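PDB 6SLN: RagA protein, which probably acts as the TonB-dependent outer-membrane transporter through which Porphyromonas gingivalis takes up peptides. Local coordinates for residues G487-E491 and L545-S549; V564-Y569 and S642-Y647. All blocks are in the same frame, centred on the assembly; numbering follows the deposited sequence.

Interaction 1 and interaction 2 come one after the other along the chain, both within the beta-barrel domain. Their centres lie about 33 Å apart and their nearest atoms about 14 Å, so they do not touch. Strands 487-510, 515-540 and 561-580 are successive antiparallel neighbours. Interaction 1 folds the loop after strand 515-540 back onto strand 487-510. Interaction 2 joins the first half of strand 561-580 to the loop after strand 627-641. The dimer relates them further, because Leu547 of interaction 1 packs on Val564 of the second subunit, a residue of interaction 2. Each holds a loop against a strand of the barrel, at two separate places.

Interaction 1: residues G487-E491 and L545-S549; sequences GERRE and LMLLS
Arg489 and Leu548 are the closest backbone pair, with CA atoms 6.9 Å apart. Residues 487-491 form an extended strand. Residues 545-549 are a loop that enters a 3-10 turn at Leu548. The two backbones do not pair as strands. Strand 487-510 is bonded instead to strands 456-475 and 515-540. Alternation along the strand turns Arg489 and Glu491 toward the loop, while Glu488 and Arg490 point away.

Arg489 makes the one hydrogen bond between the two segments, while Met546 and Leu548 bury almost as much surface. Its CG lies opposite the backbone N (chi1 178°), and the chain runs straight out to the guanidinium group. Arg489 NH1 donates to Met546 O at 2.5 Å, with an N-H...O angle of 159°. The carbonyl oxygen lies near the guanidinium plane, but NH1 approaches from above the carbonyl plane. The guanidinium group is gripped from another side by Glu491. Arg489 NE donates to Glu491 OE2 at 2.7 Å in a salt bridge, and NH2 adds a weak bond to the same oxygen. Ser472 also bonds that oxygen, and Arg470 pairs with Glu491 OE1. The arginine end is thus fixed in rotation within a polar cluster.

Leu548 lies across the aliphatic parts of Arg489 and Glu491. Its CD1 sits 3.5 Å from Glu491 CG, and its CD2 lies 4.0 Å from Arg489 CG. The leucine crosses the arginine chain at about a right angle. Met546 bends at chi3 (78°), which brings CE to 3.7 Å from Glu488 O.

His562 of the second subunit bonds Leu548 N and packs on Arg489, whose NH1 also makes a salt bridge with an acidic side chain of another protein. This is a loop between two barrel strands folded back over a nearby strand end, at a subunit interface of a TonB-dependent receptor.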
ATOM      1  N   GLY A 487      14.123  12.649  -4.172  1.00 34.08           N
ATOM      2  CA  GLY A 487      12.720  12.622  -4.509  1.00 27.15           C
ATOM      3  C   GLY A 487      11.927  11.698  -3.587  1.00 40.09           C
ATOM      4  O   GLY A 487      12.472  10.903  -2.816  1.00 36.54           O
ATOM      5  N   GLU A 488      10.605  11.822  -3.673  1.00 39.25           N
ATOM      6  CA  GLU A 488       9.699  11.073  -2.821  1.00 45.04           C
ATOM      7  C   GLU A 488       8.514  10.599  -3.654  1.00 31.55           C
ATOM      8  O   GLU A 488       8.181  11.158  -4.702  1.00 30.13           O
ATOM      9  CB  GLU A 488       9.223  11.919  -1.611  1.00 52.62           C
ATOM     10  CG  GLU A 488      10.317  12.854  -1.044  1.00 63.91           C
ATOM     11  CD  GLU A 488      10.007  13.416   0.352  1.00 77.64           C
ATOM     12  OE1 GLU A 488       8.842  13.344   0.801  1.00 80.03           O
ATOM     13  OE2 GLU A 488      10.942  13.943   1.001  1.00 82.01           O
ATOM     14  N   ARG A 489       7.851   9.575  -3.155  1.00 26.88           N
ATOM     15  CA  ARG A 489       6.720   9.034  -3.881  1.00 28.52           C
ATOM     16  C   ARG A 489       5.793   8.405  -2.861  1.00 34.58           C
ATOM     17  O   ARG A 489       6.261   7.826  -1.878  1.00 34.97           O
ATOM     18  CB  ARG A 489       7.185   8.005  -4.903  1.00 33.12           C
ATOM     19  CG  ARG A 489       6.055   7.361  -5.657  1.00 45.02           C
ATOM     20  CD  ARG A 489       6.571   6.443  -6.731  1.00 35.95           C
ATOM     21  NE  ARG A 489       5.517   6.043  -7.653  1.00 35.33           N
ATOM     22  CZ  ARG A 489       5.737   5.329  -8.752  1.00 38.33           C
ATOM     23  NH1 ARG A 489       6.976   4.947  -9.051  1.00 37.57           N
ATOM     24  NH2 ARG A 489       4.722   4.989  -9.540  1.00 29.85           N
ATOM     25  N   ARG A 490       4.485   8.537  -3.086  1.00 29.79           N
ATOM     26  CA  ARG A 490       3.483   7.959  -2.196  1.00 26.52           C
ATOM     27  C   ARG A 490       2.414   7.302  -3.052  1.00 30.84           C
ATOM     28  O   ARG A 490       1.968   7.875  -4.050  1.00 32.11           O
ATOM     29  CB  ARG A 490       2.866   9.022  -1.252  1.00 29.43           C
ATOM     30  CG  ARG A 490       1.551   8.615  -0.557  1.00 30.20           C
ATOM     31  CD  ARG A 490       1.415   9.211   0.857  1.00 38.81           C
ATOM     32  NE  ARG A 490       1.714  10.636   0.915  1.00 55.59           N
ATOM     33  CZ  ARG A 490       1.007  11.592   0.304  1.00 78.26           C
ATOM     34  NH1 ARG A 490      -0.062  11.288  -0.426  1.00 82.78           N
ATOM     35  NH2 ARG A 490       1.378  12.868   0.408  1.00 84.52           N
ATOM     36  N   GLU A 491       2.040   6.084  -2.686  1.00 24.92           N
ATOM     37  CA  GLU A 491       1.019   5.339  -3.402  1.00 28.37           C
ATOM     38  C   GLU A 491      -0.065   4.891  -2.429  1.00 36.02           C
ATOM     39  O   GLU A 491       0.224   4.438  -1.307  1.00 32.19           O
ATOM     40  CB  GLU A 491       1.616   4.119  -4.107  1.00 29.99           C
ATOM     41  CG  GLU A 491       2.723   4.461  -5.032  1.00 30.39           C
ATOM     42  CD  GLU A 491       2.219   4.839  -6.398  1.00 36.06           C
ATOM     43  OE1 GLU A 491       1.088   4.450  -6.743  1.00 33.45           O
ATOM     44  OE2 GLU A 491       2.967   5.519  -7.132  1.00 38.20           O
ATOM     45  N   LEU A 545      14.153   5.813 -11.666  1.00 46.90           N
ATOM     46  CA  LEU A 545      14.266   4.778 -10.642  1.00 42.06           C
ATOM     47  C   LEU A 545      13.459   5.221  -9.411  1.00 43.81           C
ATOM     48  O   LEU A 545      14.014   5.626  -8.377  1.00 38.15           O
ATOM     49  CB  LEU A 545      15.726   4.529 -10.318  1.00 30.46           C
ATOM     50  CG  LEU A 545      16.645   4.427 -11.541  1.00 37.77           C
ATOM     51  CD1 LEU A 545      18.095   4.732 -11.179  1.00 39.07           C
ATOM     52  CD2 LEU A 545      16.547   3.052 -12.204  1.00 31.69           C
ATOM     53  N   MET A 546      12.131   5.139  -9.527  1.00 35.45           N
ATOM     54  CA  MET A 546      11.238   5.687  -8.514  1.00 38.39           C
ATOM     55  C   MET A 546      10.170   4.675  -8.068  1.00 42.72           C
ATOM     56  O   MET A 546       9.078   5.064  -7.639  1.00 38.22           O
ATOM     57  CB  MET A 546      10.591   6.979  -9.021  1.00 32.34           C
ATOM     58  CG  MET A 546      11.533   8.153  -9.050  1.00 33.16           C
ATOM     59  SD  MET A 546      10.684   9.718  -9.251  1.00 42.04           S
ATOM     60  CE  MET A 546      10.095   9.963  -7.582  1.00 40.85           C
ATOM     61  N   LEU A 547      10.457   3.377  -8.153  1.00 38.21           N
ATOM     62  CA  LEU A 547       9.589   2.402  -7.506  1.00 36.61           C
ATOM     63  C   LEU A 547       9.711   2.529  -5.984  1.00 44.14           C
ATOM     64  O   LEU A 547      10.788   2.823  -5.450  1.00 50.06           O
ATOM     65  CB  LEU A 547       9.947   0.981  -7.948  1.00 38.51           C
ATOM     66  CG  LEU A 547       9.788   0.603  -9.430  1.00 39.46           C
ATOM     67  CD1 LEU A 547      10.105  -0.865  -9.648  1.00 30.72           C
ATOM     68  CD2 LEU A 547       8.400   0.938  -9.957  1.00 44.53           C
ATOM     69  N   LEU A 548       8.596   2.313  -5.281  1.00 33.84           N
ATOM     70  CA  LEU A 548       8.627   2.423  -3.829  1.00 31.23           C
ATOM     71  C   LEU A 548       9.726   1.545  -3.246  1.00 42.11           C
ATOM     72  O   LEU A 548      10.407   1.940  -2.295  1.00 56.99           O
ATOM     73  CB  LEU A 548       7.261   2.048  -3.238  1.00 34.06           C
ATOM     74  CG  LEU A 548       6.149   3.075  -3.500  1.00 31.81           C
ATOM     75  CD1 LEU A 548       4.815   2.662  -2.931  1.00 24.78           C
ATOM     76  CD2 LEU A 548       6.557   4.452  -2.985  1.00 27.29           C
ATOM     77  N   SER A 549       9.940   0.365  -3.830  1.00 36.15           N
ATOM     78  CA  SER A 549      10.966  -0.559  -3.357  1.00 32.68           C
ATOM     79  C   SER A 549      12.366   0.002  -3.445  1.00 36.24           C
ATOM     80  O   SER A 549      13.294  -0.618  -2.913  1.00 33.68           O
ATOM     81  CB  SER A 549      10.923  -1.834  -4.169  1.00 32.67           C
ATOM     82  OG  SER A 549      10.711  -1.506  -5.516  1.00 40.76           O
TER

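Interaction 2: residues V564-Y569 and S642-Y647; sequences VAEYAY and SEIGNY
Ala565 meets Asn646 early in the strand, where its CB lies 3.6 Å from Asn646 ND2. Next, Glu566 makes the main backbone contact. Its N donates to Tyr647 OH at 2.9 Å, with an N-H...O angle of 140°. The phenol comes up to the strand with its edge toward Ala565 CA. The Glu566 side chain starts away from the loop, yet its CG passes 3.3 Å from Tyr647 OH. Glu566 O faces Asn646 and accepts a hydrogen bond from a water whose oxygen lies 3.0 Å from it. The same water donates to Asn646 O, so it bridges strand and loop. Asn646 CB also lies over one face of its neighbour Tyr647, offset toward the rim of the ring.

Tyr567 is the nearest backbone partner of Asn646, with CA atoms 6.1 Å apart. Asn646 OD1 reaches Tyr567 CD2 at 3.4 Å, and the ring and amide planes differ by 28°. Arg597 ties the two together: its NE bonds Asn646 OD1, and the arginine also makes a cation-pi contact with Tyr567.

Tyr569 points toward the loop. Its CG lies opposite the carbonyl carbon (chi1 -75°), which carries the phenol to Ser642. There Tyr569 OH donates to Ser642 OG at 2.7 Å, with the serine oxygen at the ring edge.

After Ser642 the loop bends sharply in an inverse gamma turn centred on Glu643, with Ile644 N bonded to Ser642 O. Two residues of the plug domain meet this bend: Ala197 O bonds Ser642 OG, and Arg198 forms a salt bridge with the Glu643 carboxylate. The arrangement is that of a TonB-dependent receptor, in which a loop between barrel strands packs against both the wall and the plug.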
ATOM      1  N   VAL A 564      -9.537   2.131   8.364  1.00 35.12           N
ATOM      2  CA  VAL A 564     -10.614   1.186   8.114  1.00 25.92           C
ATOM      3  C   VAL A 564     -11.882   1.785   8.707  1.00 29.13           C
ATOM      4  O   VAL A 564     -11.847   2.391   9.781  1.00 35.38           O
ATOM      5  CB  VAL A 564     -10.300  -0.196   8.735  1.00 29.77           C
ATOM      6  CG1 VAL A 564     -11.422  -1.165   8.475  1.00 31.63           C
ATOM      7  CG2 VAL A 564      -8.972  -0.743   8.214  1.00 25.60           C
ATOM      8  N   ALA A 565     -12.992   1.642   7.996  1.00 26.42           N
ATOM      9  CA  ALA A 565     -14.276   2.137   8.461  1.00 31.83           C
ATOM     10  C   ALA A 565     -15.361   1.132   8.103  1.00 40.00           C
ATOM     11  O   ALA A 565     -15.356   0.581   6.998  1.00 40.38           O
ATOM     12  CB  ALA A 565     -14.608   3.505   7.827  1.00 26.92           C
ATOM     13  N   GLU A 566     -16.305   0.911   9.020  1.00 42.14           N
ATOM     14  CA  GLU A 566     -17.501   0.181   8.630  1.00 40.99           C
ATOM     15  C   GLU A 566     -18.704   0.636   9.436  1.00 49.20           C
ATOM     16  O   GLU A 566     -18.586   1.181  10.541  1.00 50.46           O
ATOM     17  CB  GLU A 566     -17.348  -1.326   8.771  1.00 40.47           C
ATOM     18  CG  GLU A 566     -16.480  -1.745   9.895  1.00 53.99           C
ATOM     19  CD  GLU A 566     -15.917  -3.115   9.664  1.00 52.63           C
ATOM     20  OE1 GLU A 566     -15.310  -3.682  10.594  1.00 50.47           O
ATOM     21  OE2 GLU A 566     -16.109  -3.627   8.549  1.00 51.21           O
ATOM     22  N   TYR A 567     -19.864   0.421   8.839  1.00 41.61           N
ATOM     23  CA  TYR A 567     -21.127   0.659   9.503  1.00 49.86           C
ATOM     24  C   TYR A 567     -22.145  -0.262   8.859  1.00 51.73           C
ATOM     25  O   TYR A 567     -21.910  -0.833   7.790  1.00 49.86           O
ATOM     26  CB  TYR A 567     -21.552   2.138   9.424  1.00 49.44           C
ATOM     27  CG  TYR A 567     -21.901   2.677   8.044  1.00 42.10           C
ATOM     28  CD1 TYR A 567     -23.113   2.369   7.429  1.00 37.60           C
ATOM     29  CD2 TYR A 567     -21.028   3.526   7.366  1.00 44.14           C
ATOM     30  CE1 TYR A 567     -23.432   2.886   6.155  1.00 37.45           C
ATOM     31  CE2 TYR A 567     -21.340   4.040   6.096  1.00 34.39           C
ATOM     32  CZ  TYR A 567     -22.536   3.714   5.505  1.00 34.82           C
ATOM     33  OH  TYR A 567     -22.841   4.222   4.275  1.00 46.49           O
ATOM     34  N   ALA A 568     -23.282  -0.404   9.531  1.00 42.81           N
ATOM     35  CA  ALA A 568     -24.393  -1.146   8.964  1.00 35.87           C
ATOM     36  C   ALA A 568     -25.692  -0.614   9.548  1.00 37.49           C
ATOM     37  O   ALA A 568     -25.712   0.060  10.587  1.00 37.01           O
ATOM     38  CB  ALA A 568     -24.244  -2.654   9.209  1.00 35.98           C
ATOM     39  N   TYR A 569     -26.778  -0.908   8.842  1.00 35.62           N
ATOM     40  CA  TYR A 569     -28.118  -0.574   9.282  1.00 34.38           C
ATOM     41  C   TYR A 569     -29.004  -1.782   9.034  1.00 45.55           C
ATOM     42  O   TYR A 569     -28.808  -2.518   8.060  1.00 45.83           O
ATOM     43  CB  TYR A 569     -28.692   0.629   8.528  1.00 37.90           C
ATOM     44  CG  TYR A 569     -28.146   1.978   8.924  1.00 43.64           C
ATOM     45  CD1 TYR A 569     -28.665   2.666  10.015  1.00 41.58           C
ATOM     46  CD2 TYR A 569     -27.134   2.586   8.180  1.00 41.97           C
ATOM     47  CE1 TYR A 569     -28.177   3.918  10.363  1.00 50.15           C
ATOM     48  CE2 TYR A 569     -26.630   3.833   8.526  1.00 38.36           C
ATOM     49  CZ  TYR A 569     -27.156   4.492   9.618  1.00 53.93           C
ATOM     50  OH  TYR A 569     -26.667   5.735   9.967  1.00 63.45           O
ATOM     51  N   SER A 642     -28.931   9.693  11.901  1.00 34.85           N
ATOM     52  CA  SER A 642     -27.790   9.031  12.523  1.00 41.41           C
ATOM     53  C   SER A 642     -26.513   9.273  11.736  1.00 48.97           C
ATOM     54  O   SER A 642     -25.519   8.558  11.940  1.00 47.46           O
ATOM     55  CB  SER A 642     -28.012   7.535  12.642  1.00 32.88           C
ATOM     56  OG  SER A 642     -28.552   7.046  11.433  1.00 42.78           O
ATOM     57  N   GLU A 643     -26.520  10.255  10.838  1.00 40.26           N
ATOM     58  CA  GLU A 643     -25.336  10.572  10.055  1.00 40.49           C
ATOM     59  C   GLU A 643     -24.295  11.182  10.980  1.00 38.22           C
ATOM     60  O   GLU A 643     -24.107  12.396  11.048  1.00 41.92           O
ATOM     61  CB  GLU A 643     -25.666  11.514   8.908  1.00 46.67           C
ATOM     62  CG  GLU A 643     -25.989  10.816   7.623  1.00 53.90           C
ATOM     63  CD  GLU A 643     -25.199   9.552   7.414  1.00 57.80           C
ATOM     64  OE1 GLU A 643     -23.947   9.595   7.539  1.00 39.33           O
ATOM     65  OE2 GLU A 643     -25.846   8.516   7.121  1.00 67.40           O
ATOM     66  N   ILE A 644     -23.590  10.320  11.697  1.00 43.75           N
ATOM     67  CA  ILE A 644     -22.418  10.716  12.453  1.00 44.36           C
ATOM     68  C   ILE A 644     -21.301   9.720  12.160  1.00 46.44           C
ATOM     69  O   ILE A 644     -21.452   8.817  11.339  1.00 52.41           O
ATOM     70  CB  ILE A 644     -22.705  10.785  13.956  1.00 41.15           C
ATOM     71  CG1 ILE A 644     -23.099   9.384  14.439  1.00 32.67           C
ATOM     72  CG2 ILE A 644     -23.805  11.805  14.224  1.00 40.43           C
ATOM     73  CD1 ILE A 644     -23.275   9.283  15.946  1.00 35.25           C
ATOM     74  N   GLY A 645     -20.177   9.893  12.848  1.00 42.61           N
ATOM     75  CA  GLY A 645     -19.085   8.947  12.745  1.00 39.31           C
ATOM     76  C   GLY A 645     -19.523   7.528  13.066  1.00 49.28           C
ATOM     77  O   GLY A 645     -20.638   7.261  13.516  1.00 53.82           O
ATOM     78  N   ASN A 646     -18.606   6.592  12.820  1.00 49.71           N
ATOM     79  CA  ASN A 646     -18.913   5.172  12.921  1.00 47.15           C
ATOM     80  C   ASN A 646     -18.707   4.591  14.315  1.00 42.99           C
ATOM     81  O   ASN A 646     -19.265   3.529  14.617  1.00 49.23           O
ATOM     82  CB  ASN A 646     -18.059   4.380  11.922  1.00 46.70           C
ATOM     83  CG  ASN A 646     -18.360   4.742  10.490  1.00 41.42           C
ATOM     84  OD1 ASN A 646     -19.529   4.809  10.097  1.00 35.05           O
ATOM     85  ND2 ASN A 646     -17.300   4.961   9.685  1.00 29.31           N
ATOM     86  N   TYR A 647     -17.921   5.245  15.163  1.00 35.09           N
ATOM     87  CA  TYR A 647     -17.448   4.665  16.411  1.00 29.03           C
ATOM     88  C   TYR A 647     -17.420   5.735  17.501  1.00 29.38           C
ATOM     89  O   TYR A 647     -16.401   5.982  18.137  1.00 37.21           O
ATOM     90  CB  TYR A 647     -16.045   4.074  16.258  1.00 29.13           C
ATOM     91  CG  TYR A 647     -15.830   3.201  15.046  1.00 39.32           C
ATOM     92  CD1 TYR A 647     -16.377   1.912  14.983  1.00 34.40           C
ATOM     93  CD2 TYR A 647     -15.064   3.653  13.964  1.00 40.15           C
ATOM     94  CE1 TYR A 647     -16.181   1.104  13.879  1.00 36.91           C
ATOM     95  CE2 TYR A 647     -14.852   2.840  12.843  1.00 43.48           C
ATOM     96  CZ  TYR A 647     -15.411   1.561  12.807  1.00 47.17           C
ATOM     97  OH  TYR A 647     -15.226   0.746  11.697  1.00 46.64           O
TER
HETATM   98  O   HOH W   1     -20.706   1.739  12.606  1.00 34.81           O